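Local coordinates for broad specificity aminotransferase (Leishmania mexicana, PDB 4WB0), which is a homodimeric pyridoxal 5'-phosphate-dependent aminotransferase of broad substrate specificity, probably transferring amino groups between amino acids such as aspartate and 2-oxoglutarate, at residues 85-88 against 89-93; 387-390 against 391-394. All blocks are in the same frame, centred on the assembly; numbering follows the deposited sequence. Where two conformers were deposited one is given.

Interaction 1: residues 85-88 against 89-93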
loop_
_atom_site.group_PDB
_atom_site.type_symbol
_atom_site.label_atom_id
_atom_site.label_comp_id
_atom_site.label_asym_id
_atom_site.label_seq_id
_atom_site.Cartn_x
_atom_site.Cartn_y
_atom_site.Cartn_z
ATOM N N PRO A 85 6.857 6.508 -15.719
ATOM C CA PRO A 85 6.176 6.461 -17.028
ATOM C C PRO A 85 4.628 6.373 -16.859
ATOM O O PRO A 85 3.885 6.997 -17.589
ATOM C CB PRO A 85 6.750 5.183 -17.695
ATOM C CG PRO A 85 8.169 5.005 -17.071
ATOM C CD PRO A 85 7.974 5.545 -15.622
ATOM N N PHE A 86 4.184 5.625 -15.866
ATOM C CA PHE A 86 2.758 5.442 -15.601
ATOM C C PHE A 86 2.158 6.752 -15.065
ATOM O O PHE A 86 1.105 7.157 -15.512
ATOM C CB PHE A 86 2.532 4.324 -14.584
ATOM C CG PHE A 86 1.183 4.375 -13.848
ATOM C CD1 PHE A 86 -0.008 4.045 -14.473
ATOM C CD2 PHE A 86 1.139 4.787 -12.540
ATOM C CE1 PHE A 86 -1.229 4.097 -13.796
ATOM C CE2 PHE A 86 -0.112 4.835 -11.831
ATOM C CZ PHE A 86 -1.255 4.500 -12.439
ATOM N N ILE A 87 2.846 7.377 -14.108
ATOM C CA ILE A 87 2.309 8.567 -13.490
ATOM C C ILE A 87 2.034 9.630 -14.523
ATOM O O ILE A 87 0.911 10.154 -14.585
ATOM C CB ILE A 87 3.229 9.118 -12.414
ATOM C CG1 ILE A 87 3.342 8.143 -11.240
ATOM C CG2 ILE A 87 2.634 10.425 -11.883
ATOM C CD1 ILE A 87 4.543 8.518 -10.345
ATOM N N ASP A 88 3.009 9.918 -15.375
ATOM C CA ASP A 88 2.857 10.906 -16.430
ATOM C C ASP A 88 1.708 10.607 -17.371
ATOM O O ASP A 88 0.959 11.514 -17.743
ATOM C CB ASP A 88 4.168 11.043 -17.248
ATOM C CG ASP A 88 5.324 11.683 -16.423
ATOM O OD1 ASP A 88 5.092 12.222 -15.298
ATOM O OD2 ASP A 88 6.473 11.644 -16.907
ATOM N N GLU A 89 1.613 9.377 -17.869
ATOM C CA GLU A 89 0.511 9.040 -18.741
ATOM C C GLU A 89 -0.850 9.143 -18.025
ATOM O O GLU A 89 -1.855 9.504 -18.620
ATOM C CB GLU A 89 0.704 7.628 -19.277
ATOM C CG GLU A 89 1.882 7.517 -20.261
ATOM C CD GLU A 89 1.636 8.120 -21.655
ATOM O OE1 GLU A 89 2.605 8.066 -22.474
ATOM O OE2 GLU A 89 0.524 8.639 -21.969
ATOM N N ALA A 90 -0.901 8.745 -16.768
ATOM C CA ALA A 90 -2.135 8.736 -16.029
ATOM C C ALA A 90 -2.673 10.149 -15.788
ATOM O O ALA A 90 -3.892 10.391 -15.942
ATOM C CB ALA A 90 -1.950 7.989 -14.726
ATOM N N VAL A 91 -1.782 11.077 -15.495
ATOM C CA VAL A 91 -2.187 12.457 -15.268
ATOM C C VAL A 91 -2.620 13.081 -16.614
ATOM O O VAL A 91 -3.563 13.873 -16.709
ATOM C CB VAL A 91 -1.034 13.228 -14.644
ATOM C CG1 VAL A 91 -1.319 14.699 -14.695
ATOM C CG2 VAL A 91 -0.792 12.748 -13.222
ATOM N N LYS A 92 -1.928 12.685 -17.668
ATOM C CA LYS A 92 -2.297 13.150 -18.984
ATOM C C LYS A 92 -3.673 12.650 -19.402
ATOM O O LYS A 92 -4.389 13.348 -20.115
ATOM C CB LYS A 92 -1.235 12.738 -20.022
ATOM C CG LYS A 92 -0.160 13.813 -20.178
ATOM C CD LYS A 92 1.243 13.255 -20.481
ATOM C CE LYS A 92 1.287 12.520 -21.807
ATOM N NZ LYS A 92 2.695 12.134 -22.171
ATOM N N MET A 93 -4.035 11.445 -19.000
ATOM C CA MET A 93 -5.369 10.896 -19.339
ATOM C C MET A 93 -6.501 11.735 -18.735
ATOM O O MET A 93 -7.525 11.964 -19.367
ATOM C CB MET A 93 -5.510 9.444 -18.833
ATOM C CG MET A 93 -6.876 8.754 -19.159
ATOM S SD MET A 93 -6.980 7.112 -18.385
ATOM C CE MET A 93 -7.307 7.587 -16.708
#
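Residues 85-93 lie within helix 84-95 and follow its i to i+4 hydrogen bonding, with Ala90 N donating to Phe86 O at 2.9 Å. Val91 N reaches Ile87 O at 3.0 Å and Lys92 N reaches Asp88 O at 3.1 Å. The bond from Glu89 N to Pro85 O is weak at 3.3 Å. The same one-turn spacing sets the side-chain meetings. On the inner side, Ala90 CB lies over one face of the Phe86 ring, displaced toward the rim, and comes within 4.1 Å of CE1. Phe86 has its CG anti to the backbone N (chi1 158°), which swings the ring alongside the next turn, and its ring also meets that of Phe257. Ile87 CG2 and Val91 CG2 make a looser apolar contact at 4.4 Å, next to Ala106 of strand 104-110. The outer side is polar. Lys92, its chain bent at chi2 and chi3, lays its CD against Asp88 O at 3.3 Å, yet its NZ remains 6.5 Å from Asp88 OD2. The carboxylate of Asp88 instead accepts a hydrogen bond from Gln84 through OD1. The helix is thus amphipathic: its apolar side packs against strands 104-110 and 268-274, and its charged residues line the other. At that separation Asp88 and Lys92 form no salt bridge and would probably attract each other only weakly; what joins one turn to the next is the backbone bonding, with the Phe86-Ala90 and Ile87-Val91 apolar contacts on the buried side.

Interaction 2: residues 387-390 against 391-394; sequences ANIA and GLTH
Two backbone hydrogen bonds join Asn388 and Ile389 to the residues three further on, winding the chain through a short 3-10 turn as it leaves strand 386-388. Gly391 N donates to Asn388 O at 2.9 Å, and Leu392 N donates to Ile389 O at 3.0 Å. A weak side-chain bond adds to the turn, from Ala390 N to Asn388 OD1 at 3.0 Å. The Asn388 side chain leaves on the far side from its own N (chi1 174°), beside its carbonyl carbon, and the amide reaches forward along the turn, toward the backbone of Ala390 and Gly391; its ND2 donates to Ala47 O, tying the turn to a separate part of the chain. The apolar contact is between Ile389 and Leu392, whose side chains cross at a slant with their CD1 atoms 3.7 Å apart. Leu392 also rests CB on Ile389 O at 3.4 Å. Beyond the turn, Thr393 occupies the N-cap of helix 394-410, and its OG1 caps a backbone N in that helix's first turn. The segment therefore bridges strand 386-388, paired antiparallel with strand 361-363, and helix 394-410, while Ile389 and Leu392 both pack on Met334 of the long helix 314-344.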
loop_
_atom_site.group_PDB
_atom_site.type_symbol
_atom_site.label_atom_id
_atom_site.label_comp_id
_atom_site.label_asym_id
_atom_site.label_seq_id
_atom_site.Cartn_x
_atom_site.Cartn_y
_atom_site.Cartn_z
ATOM N N ALA A 387 -27.369 -0.671 -6.619
ATOM C CA ALA A 387 -27.266 -1.927 -7.351
ATOM C C ALA A 387 -26.164 -1.812 -8.422
ATOM O O ALA A 387 -26.181 -0.871 -9.229
ATOM C CB ALA A 387 -28.593 -2.279 -7.981
ATOM N N ASN A 388 -25.210 -2.752 -8.425
ATOM C CA ASN A 388 -24.216 -2.776 -9.502
ATOM C C ASN A 388 -24.841 -3.318 -10.793
ATOM O O ASN A 388 -24.946 -4.541 -10.993
ATOM C CB ASN A 388 -22.982 -3.601 -9.119
ATOM C CG ASN A 388 -22.030 -3.752 -10.278
ATOM O OD1 ASN A 388 -21.912 -2.853 -11.119
ATOM N ND2 ASN A 388 -21.343 -4.881 -10.332
ATOM N N ILE A 389 -25.290 -2.384 -11.637
ATOM C CA ILE A 389 -25.894 -2.725 -12.926
ATOM C C ILE A 389 -24.877 -3.499 -13.756
ATOM O O ILE A 389 -25.200 -4.365 -14.540
ATOM C CB ILE A 389 -26.339 -1.448 -13.690
ATOM C CG1 ILE A 389 -27.438 -0.696 -12.904
ATOM C CG2 ILE A 389 -26.795 -1.773 -15.123
ATOM C CD1 ILE A 389 -28.750 -1.533 -12.783
ATOM N N ALA A 390 -23.608 -3.168 -13.591
ATOM C CA ALA A 390 -22.573 -3.862 -14.367
ATOM C C ALA A 390 -22.441 -5.321 -13.956
ATOM O O ALA A 390 -21.793 -6.131 -14.646
ATOM C CB ALA A 390 -21.199 -3.121 -14.259
ATOM N N GLY A 391 -23.112 -5.718 -12.880
ATOM C CA GLY A 391 -23.159 -7.138 -12.528
ATOM C C GLY A 391 -24.254 -7.996 -13.207
ATOM O O GLY A 391 -24.302 -9.241 -13.078
ATOM N N LEU A 392 -25.121 -7.340 -13.958
ATOM C CA LEU A 392 -26.319 -7.976 -14.480
ATOM C C LEU A 392 -26.077 -8.721 -15.759
ATOM O O LEU A 392 -25.196 -8.341 -16.521
ATOM C CB LEU A 392 -27.392 -6.945 -14.759
ATOM C CG LEU A 392 -28.000 -6.304 -13.520
ATOM C CD1 LEU A 392 -28.717 -5.045 -13.930
ATOM C CD2 LEU A 392 -28.940 -7.318 -12.810
ATOM N N THR A 393 -26.877 -9.768 -16.004
ATOM C CA THR A 393 -26.957 -10.396 -17.323
ATOM C C THR A 393 -28.359 -10.121 -17.776
ATOM O O THR A 393 -29.153 -9.627 -16.980
ATOM C CB THR A 393 -26.745 -11.909 -17.253
ATOM O OG1 THR A 393 -27.864 -12.461 -16.513
ATOM C CG2 THR A 393 -25.414 -12.178 -16.548
ATOM N N HIS A 394 -28.705 -10.478 -19.005
ATOM C CA HIS A 394 -30.092 -10.340 -19.452
ATOM C C HIS A 394 -31.048 -11.109 -18.507
ATOM O O HIS A 394 -32.090 -10.566 -18.066
ATOM C CB HIS A 394 -30.230 -10.836 -20.892
ATOM C CG HIS A 394 -31.643 -10.870 -21.383
ATOM N ND1 HIS A 394 -32.546 -9.865 -21.117
ATOM C CD2 HIS A 394 -32.307 -11.792 -22.118
ATOM C CE1 HIS A 394 -33.705 -10.162 -21.675
ATOM N NE2 HIS A 394 -33.589 -11.328 -22.285
#

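How the interactions relate
From the N terminus, the chain reaches interaction 1 first, inside helix 84-95, and meets interaction 2 some three hundred residues later, at the entry to the last helix, 394-410. Each is local and closes no long loop: interaction 1 spans successive turns of one helix, interaction 2 the bend from a strand toward a helix. They follow in series, neither nesting nor crossing, with centres 30 Å apart and nearest atoms about 18 Å apart. Residues 85-93 settle their helix near one edge of the large mixed sheet, at strands 104-110 and 268-274, beside helix 301-312. Residues 387-394 join the two-stranded antiparallel sheet of 361-363 and 386-388 to helix 314-344, in the C-terminal part of the fold.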